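Local coordinates for protein starch synthase I (Hordeum vulgare, PDB 4HLN) that is a plant starch synthase, a glycosyltransferase built of two Rossmann-like domains in the GT-B manner and modelled here with a bound glycan, at residues Ala155-Arg160 with Thr610-Ala615; Thr371-Gln376 with Ser522-Cys527. One frame throughout, in Å; residues are numbered along the deposited sequence.

Contact 1 of 2, residues Ala155-Arg160 with Thr610-Ala615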
# COMPACT_ATOMS: atom_id res chain seq x y z
N ALA A 155 -8.61 -1.62 -15.65
CA ALA A 155 -9.53 -1.20 -16.71
C ALA A 155 -8.83 -1.24 -18.05
O ALA A 155 -9.42 -1.56 -19.07
CB ALA A 155 -10.08 0.19 -16.43
N ALA A 156 -7.54 -0.92 -18.04
CA ALA A 156 -6.76 -0.80 -19.26
C ALA A 156 -6.45 -2.16 -19.85
O ALA A 156 -6.10 -2.28 -21.02
CB ALA A 156 -5.46 -0.06 -18.96
N ARG A 157 -6.57 -3.19 -19.02
CA ARG A 157 -6.35 -4.56 -19.46
C ARG A 157 -7.66 -5.22 -19.89
O ARG A 157 -7.70 -6.43 -20.08
CB ARG A 157 -5.70 -5.39 -18.35
CG ARG A 157 -4.37 -4.88 -17.84
CD ARG A 157 -3.72 -5.92 -16.93
NE ARG A 157 -2.46 -6.38 -17.49
CZ ARG A 157 -2.12 -7.66 -17.62
NH1 ARG A 157 -2.95 -8.60 -17.20
NH2 ARG A 157 -0.95 -7.99 -18.16
N GLY A 158 -8.73 -4.43 -20.01
CA GLY A 158 -9.99 -4.93 -20.54
C GLY A 158 -11.03 -5.38 -19.52
O GLY A 158 -12.08 -5.90 -19.89
N HIS A 159 -10.74 -5.20 -18.24
CA HIS A 159 -11.73 -5.50 -17.21
C HIS A 159 -12.78 -4.41 -17.16
O HIS A 159 -12.50 -3.25 -17.46
CB HIS A 159 -11.08 -5.64 -15.84
CG HIS A 159 -9.99 -6.66 -15.80
ND1 HIS A 159 -10.23 -8.01 -15.76
CD2 HIS A 159 -8.64 -6.51 -15.82
CE1 HIS A 159 -9.08 -8.66 -15.74
NE2 HIS A 159 -8.10 -7.78 -15.78
N ARG A 160 -14.00 -4.78 -16.79
CA ARG A 160 -15.03 -3.81 -16.53
C ARG A 160 -14.87 -3.42 -15.06
O ARG A 160 -15.01 -4.26 -14.19
CB ARG A 160 -16.42 -4.40 -16.77
CG ARG A 160 -17.42 -3.34 -17.19
CD ARG A 160 -18.83 -3.79 -16.95
NE ARG A 160 -19.76 -2.72 -17.27
CZ ARG A 160 -21.08 -2.86 -17.23
NH1 ARG A 160 -21.88 -1.85 -17.55
NH2 ARG A 160 -21.59 -4.03 -16.89
N THR A 610 6.02 -2.30 -13.32
CA THR A 610 4.89 -1.56 -13.85
C THR A 610 3.61 -1.97 -13.16
O THR A 610 3.56 -2.95 -12.41
CB THR A 610 4.70 -1.77 -15.36
OG1 THR A 610 4.18 -3.09 -15.61
CG2 THR A 610 6.02 -1.60 -16.08
N TRP A 611 2.57 -1.21 -13.42
CA TRP A 611 1.24 -1.55 -12.97
C TRP A 611 0.66 -2.75 -13.70
O TRP A 611 -0.14 -3.49 -13.13
CB TRP A 611 0.33 -0.33 -13.09
CG TRP A 611 0.58 0.63 -11.99
CD1 TRP A 611 1.28 1.80 -12.05
CD2 TRP A 611 0.15 0.49 -10.62
NE1 TRP A 611 1.29 2.40 -10.82
CE2 TRP A 611 0.61 1.62 -9.92
CE3 TRP A 611 -0.60 -0.48 -9.93
CZ2 TRP A 611 0.37 1.81 -8.56
CZ3 TRP A 611 -0.84 -0.29 -8.59
CH2 TRP A 611 -0.36 0.85 -7.91
N ASP A 612 1.05 -2.96 -14.95
CA ASP A 612 0.60 -4.15 -15.66
C ASP A 612 1.04 -5.38 -14.91
O ASP A 612 0.26 -6.32 -14.72
CB ASP A 612 1.15 -4.19 -17.09
CG ASP A 612 0.17 -3.66 -18.10
OD1 ASP A 612 -1.06 -3.82 -17.89
OD2 ASP A 612 0.62 -3.06 -19.10
N HIS A 613 2.29 -5.38 -14.48
CA HIS A 613 2.81 -6.53 -13.78
C HIS A 613 2.03 -6.67 -12.48
O HIS A 613 1.66 -7.77 -12.08
CB HIS A 613 4.30 -6.35 -13.51
CG HIS A 613 4.93 -7.53 -12.85
ND1 HIS A 613 5.00 -7.67 -11.48
CD2 HIS A 613 5.51 -8.64 -13.38
CE1 HIS A 613 5.60 -8.81 -11.19
NE2 HIS A 613 5.92 -9.41 -12.32
N ALA A 614 1.77 -5.54 -11.83
CA ALA A 614 1.03 -5.55 -10.59
C ALA A 614 -0.39 -6.09 -10.79
O ALA A 614 -0.84 -6.94 -10.02
CB ALA A 614 1.00 -4.15 -10.00
N ALA A 615 -1.08 -5.59 -11.81
CA ALA A 615 -2.46 -6.01 -12.07
C ALA A 615 -2.52 -7.50 -12.42
O ALA A 615 -3.47 -8.19 -12.07
CB ALA A 615 -3.07 -5.18 -13.17

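Contact 2 of 2, residues Thr371-Gln376 with Ser522-Cys527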
# COMPACT_ATOMS: atom_id res chain seq x y z
N THR A 371 1.94 -7.77 15.23
CA THR A 371 1.32 -7.76 16.56
C THR A 371 1.34 -6.37 17.20
O THR A 371 0.41 -5.97 17.90
CB THR A 371 2.02 -8.72 17.50
OG1 THR A 371 1.59 -10.05 17.20
CG2 THR A 371 1.67 -8.38 18.94
N ALA A 372 2.41 -5.65 16.95
CA ALA A 372 2.56 -4.31 17.46
C ALA A 372 1.65 -3.33 16.72
O ALA A 372 1.22 -2.32 17.30
CB ALA A 372 4.00 -3.88 17.31
N GLU A 373 1.36 -3.60 15.45
CA GLU A 373 0.55 -2.67 14.66
C GLU A 373 -0.95 -2.86 14.86
O GLU A 373 -1.71 -1.88 14.81
CB GLU A 373 0.87 -2.76 13.16
CG GLU A 373 2.30 -2.39 12.80
CD GLU A 373 2.61 -0.91 12.98
OE1 GLU A 373 1.66 -0.08 12.90
OE2 GLU A 373 3.80 -0.57 13.20
N GLY A 374 -1.37 -4.10 15.09
CA GLY A 374 -2.78 -4.41 15.07
C GLY A 374 -3.23 -5.27 16.23
O GLY A 374 -4.42 -5.55 16.38
N GLY A 375 -2.28 -5.68 17.05
CA GLY A 375 -2.62 -6.44 18.23
C GLY A 375 -2.55 -7.92 17.98
O GLY A 375 -2.73 -8.37 16.86
N GLN A 376 -2.27 -8.67 19.03
CA GLN A 376 -2.11 -10.11 18.89
C GLN A 376 -3.38 -10.81 18.43
O GLN A 376 -3.31 -11.81 17.71
CB GLN A 376 -1.63 -10.70 20.20
CG GLN A 376 -1.12 -12.11 20.08
CD GLN A 376 -0.65 -12.65 21.41
OE1 GLN A 376 -1.25 -13.58 21.95
NE2 GLN A 376 0.43 -12.06 21.95
N SER A 522 11.42 1.92 6.86
CA SER A 522 10.00 2.15 7.13
C SER A 522 9.44 1.09 8.06
O SER A 522 9.80 -0.08 7.96
CB SER A 522 9.21 2.13 5.83
OG SER A 522 9.47 3.28 5.04
N ARG A 523 8.53 1.52 8.94
CA ARG A 523 7.96 0.67 9.99
C ARG A 523 6.86 -0.27 9.52
O ARG A 523 6.72 -1.37 10.04
CB ARG A 523 7.37 1.53 11.09
CG ARG A 523 8.30 2.55 11.60
CD ARG A 523 7.75 3.21 12.84
NE ARG A 523 8.86 3.85 13.53
CZ ARG A 523 9.60 3.22 14.43
NH1 ARG A 523 9.32 1.96 14.75
NH2 ARG A 523 10.60 3.87 15.02
N PHE A 524 6.07 0.18 8.56
CA PHE A 524 4.89 -0.56 8.16
C PHE A 524 4.35 0.09 6.89
O PHE A 524 3.35 0.80 6.92
CB PHE A 524 3.86 -0.51 9.29
CG PHE A 524 3.00 -1.73 9.37
CD1 PHE A 524 1.61 -1.61 9.45
CD2 PHE A 524 3.57 -2.99 9.37
CE1 PHE A 524 0.82 -2.73 9.52
CE2 PHE A 524 2.77 -4.11 9.44
CZ PHE A 524 1.40 -3.98 9.52
N GLU A 525 5.02 -0.15 5.77
CA GLU A 525 4.74 0.61 4.55
C GLU A 525 3.86 -0.14 3.56
O GLU A 525 4.29 -1.13 2.96
CB GLU A 525 6.05 1.05 3.88
CG GLU A 525 5.83 2.00 2.72
CD GLU A 525 5.26 3.35 3.15
OE1 GLU A 525 4.13 3.70 2.73
OE2 GLU A 525 5.97 4.07 3.89
N PRO A 526 2.63 0.35 3.37
CA PRO A 526 1.69 -0.24 2.41
C PRO A 526 2.02 0.25 1.00
O PRO A 526 1.64 -0.37 0.02
CB PRO A 526 0.35 0.32 2.87
CG PRO A 526 0.68 1.66 3.39
CD PRO A 526 2.08 1.57 3.98
N CYS A 527 2.73 1.37 0.92
CA CYS A 527 3.07 1.96 -0.36
C CYS A 527 4.57 2.17 -0.47
O CYS A 527 5.07 3.31 -0.45
CB CYS A 527 2.32 3.29 -0.52
SG CYS A 527 2.60 4.10 -2.11

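Contact 1 of 2, residues Ala155-Arg160 with Thr610-Ala615
The guanidinium of Arg157 meets helix 611-627 with a face and an edge. Over one face, toward the rim, sits the backbone O of Asp612, 3.7 Å above the plane. At the edge, in the plane, lies Asp612 CG, the carbon of the carboxylate. The site belongs to the GT-B fold: the C-terminal helix 611-627 packs against the N-terminal Rossmann-like domain, beside the end of helix 150-156. Arg157 NE donates to Asp612 OD1 at 2.9 Å in a salt bridge, with an N-H...O angle of 154°. The bond stays close to the guanidinium plane but reaches OD1 from above the carboxylate, 42° out of its plane. The guanidinium and carboxylate planes are 63° apart. Arg157 is bent at chi3, which turns the guanidinium away from the line of its extended CB-CG-CD stem. Its NH1 makes a second salt bridge, to Glu619 about two turns further along the helix. Glu619 also accepts from His159 NE2, so one acid ties two residues of the turn. Thr610 caps this helix: its OG1 accepts from His613 N at 3.2 Å. Nearer the backbone the stem of Arg157 makes an apolar touch, CD 3.9 Å from Ala615 CB.

Contact 2 of 2, residues Thr371-Gln376 with Ser522-Cys527
A CH-pi contact, with the carboxylate stacked beside it, joins Glu373 and Phe524 and bridges the two Rossmann-like domains of the GT-B fold. Helix 367-374 presents the glutamate, and the loop between strand 517-520 and helix 529-536 presents the ring. In the CH-pi interaction Glu373 CG stands over the ring face, 3.4 Å from the centroid of Phe524 and 7° off its normal. Glu373 CB adds a second methylene touch, 3.6 Å from Phe524 CE1. The carboxylate runs on, on the same side of the ring, past the rim at CG and CD1, with OE2 toward Phe524 CB. Its plane is only 14° from that of the ring. The fold-back at chi2 (-69°) lays it there, with Glu373 CD 3.7 Å from Phe524 CG.

Polar bonds serve the loop and do not cross between the segments. Arg523 forms a salt bridge with Asp456, and the Phe524 backbone N donates to Gln452 OE1. Within the loop, Glu525 OE1 accepts from Cys527 N at 3.3 Å through the anti lone pair.

Cys527 SG is also bonded to Cys147 SG, outside both segments, in a disulfide that ties the two domains.

How the contacts relate
The two contacts share no helix or strand, and their centres lie 28 Å apart. Contact 2 is nested in the chain loop that contact 1 closes. Contact 1 is the more buried, although its centre is further from the centre of the chain, about 17 Å against about 12 Å for contact 2. Its chemistry is a salt bridge to Asp612, with Glu619 of the same helix pairing separately with NH1 of the arginine. Contact 2 is partly buried and lies between the domains; no hydrogen bond or salt bridge joins its segments. Contact 1 thus fastens the chain's last helix to the N-terminal domain, while contact 2 lays an acidic side chain on an aromatic loop residue.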